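Local coordinates for cellulase (Bacillus sp. BG-CS10, PDB 5E09), which probably hydrolyses the beta-1,4-glucosidic bonds of cellulose with a family 5 glycoside hydrolase barrel that carries two further modules, at residues 372-376 and 377-381. Residues are numbered along the deposited sequence; the frame is centred on the assembly and turned at random.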
loop_
_atom_site.group_PDB
_atom_site.type_symbol
_atom_site.label_atom_id
_atom_site.label_comp_id
_atom_site.label_asym_id
_atom_site.label_seq_id
_atom_site.Cartn_x
_atom_site.Cartn_y
_atom_site.Cartn_z
ATOM N N GLY A 372 18.171 24.583 5.050
ATOM C CA GLY A 372 19.434 24.338 4.377
ATOM C C GLY A 372 19.400 23.241 3.321
ATOM O O GLY A 372 18.411 22.521 3.187
ATOM N N LEU A 373 20.483 23.141 2.554
ATOM C CA LEU A 373 20.714 22.024 1.639
ATOM C C LEU A 373 22.026 21.344 1.995
ATOM O O LEU A 373 22.949 21.994 2.490
ATOM C CB LEU A 373 20.762 22.484 0.179
ATOM C CG LEU A 373 19.533 23.155 -0.434
ATOM C CD1 LEU A 373 19.733 23.349 -1.935
ATOM C CD2 LEU A 373 18.273 22.348 -0.149
ATOM N N GLN A 374 22.115 20.047 1.729
ATOM C CA GLN A 374 23.339 19.297 1.982
ATOM C C GLN A 374 23.637 18.314 0.861
ATOM O O GLN A 374 22.733 17.803 0.216
ATOM C CB GLN A 374 23.253 18.546 3.310
ATOM C CG GLN A 374 23.239 19.439 4.535
ATOM C CD GLN A 374 23.794 18.747 5.771
ATOM O OE1 GLN A 374 23.819 17.517 5.851
ATOM N NE2 GLN A 374 24.259 19.538 6.736
ATOM N N VAL A 375 24.918 18.073 0.619
ATOM C CA VAL A 375 25.355 16.978 -0.235
ATOM C C VAL A 375 26.425 16.208 0.531
ATOM O O VAL A 375 27.406 16.798 0.991
ATOM C CB VAL A 375 25.919 17.462 -1.586
ATOM C CG1 VAL A 375 26.528 16.293 -2.357
ATOM C CG2 VAL A 375 24.840 18.152 -2.407
ATOM N N ASP A 376 26.222 14.901 0.682
ATOM C CA ASP A 376 27.134 14.054 1.447
ATOM C C ASP A 376 27.340 14.586 2.866
ATOM O O ASP A 376 28.454 14.558 3.387
ATOM C CB ASP A 376 28.489 13.931 0.740
ATOM C CG ASP A 376 28.371 13.380 -0.670
ATOM O OD1 ASP A 376 27.595 12.422 -0.883
ATOM O OD2 ASP A 376 29.059 13.910 -1.568
ATOM N N GLY A 377 26.271 15.089 3.476
ATOM C CA GLY A 377 26.327 15.566 4.847
ATOM C C GLY A 377 26.944 16.943 5.019
ATOM O O GLY A 377 26.984 17.476 6.132
ATOM N N ASP A 378 27.427 17.519 3.919
ATOM C CA ASP A 378 28.029 18.852 3.937
ATOM C C ASP A 378 27.066 19.913 3.410
ATOM O O ASP A 378 26.538 19.786 2.303
ATOM C CB ASP A 378 29.317 18.867 3.112
ATOM C CG ASP A 378 30.390 17.956 3.685
ATOM O OD1 ASP A 378 30.400 17.743 4.917
ATOM O OD2 ASP A 378 31.225 17.454 2.901
ATOM N N SER A 379 26.845 20.959 4.200
ATOM C CA SER A 379 25.940 22.040 3.814
ATOM C C SER A 379 26.407 22.755 2.548
ATOM O O SER A 379 27.603 22.932 2.323
ATOM C CB SER A 379 25.793 23.049 4.953
ATOM O OG SER A 379 25.217 22.442 6.097
ATOM N N LEU A 380 25.455 23.150 1.713
ATOM C CA LEU A 380 25.779 23.897 0.508
ATOM C C LEU A 380 25.757 25.382 0.812
ATOM O O LEU A 380 25.259 25.805 1.856
ATOM C CB LEU A 380 24.806 23.565 -0.624
ATOM C CG LEU A 380 24.953 22.166 -1.227
ATOM C CD1 LEU A 380 24.060 22.015 -2.455
ATOM C CD2 LEU A 380 26.409 21.893 -1.571
ATOM N N ALA A 381 26.298 26.168 -0.108
ATOM C CA ALA A 381 26.453 27.597 0.104
ATOM C C ALA A 381 25.233 28.388 -0.325
ATOM O O ALA A 381 24.777 28.285 -1.464
ATOM C CB ALA A 381 27.675 28.097 -0.636
#
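Val375 and Asp378 pair through both of their backbone amides: Val375 N donates to Asp378 O at 2.9 Å, and Asp378 N returns a bond to Val375 O at 3.0 Å. Beyond the non-hydrogen-bonded pair Gln374-Ser379, Leu380 N donates to Leu373 O at 2.9 Å. The tightly packed part lies on the face of Val375, where CG2, set anti to the carbonyl carbon by a chi1 of 172°, meets Leu380 CD1 at 3.9 Å. Buried Leu373 adds its CB to the same methyl and continues inward to Tyr386, Leu393 and Ile415. Gln374 and Ser379 occupy the opposite face, which is looser and more polar. Extended beyond CG, the Gln374 chain reaches across to the partner strand, its CD 3.5 Å from Gly377 O and its NE2 donating to Ser379 OG at 3.1 Å, the hydroxyl standing 21° out of the amide plane. With an alanine in place of Gln374, the Ser379 hydroxyl would probably lose this donor, and Gly377 O the amide lying against it. At the solvent end, Asp376 and Asp378 keep their carboxylates apart, OD2 to OD2 6.1 Å. Asp376 and Gly377, both with positive phi, form the corners of the turn, making this a beta hairpin with a two-residue type I' turn at the edge of the mixed sheet in the X2 module, next to strand 410-419.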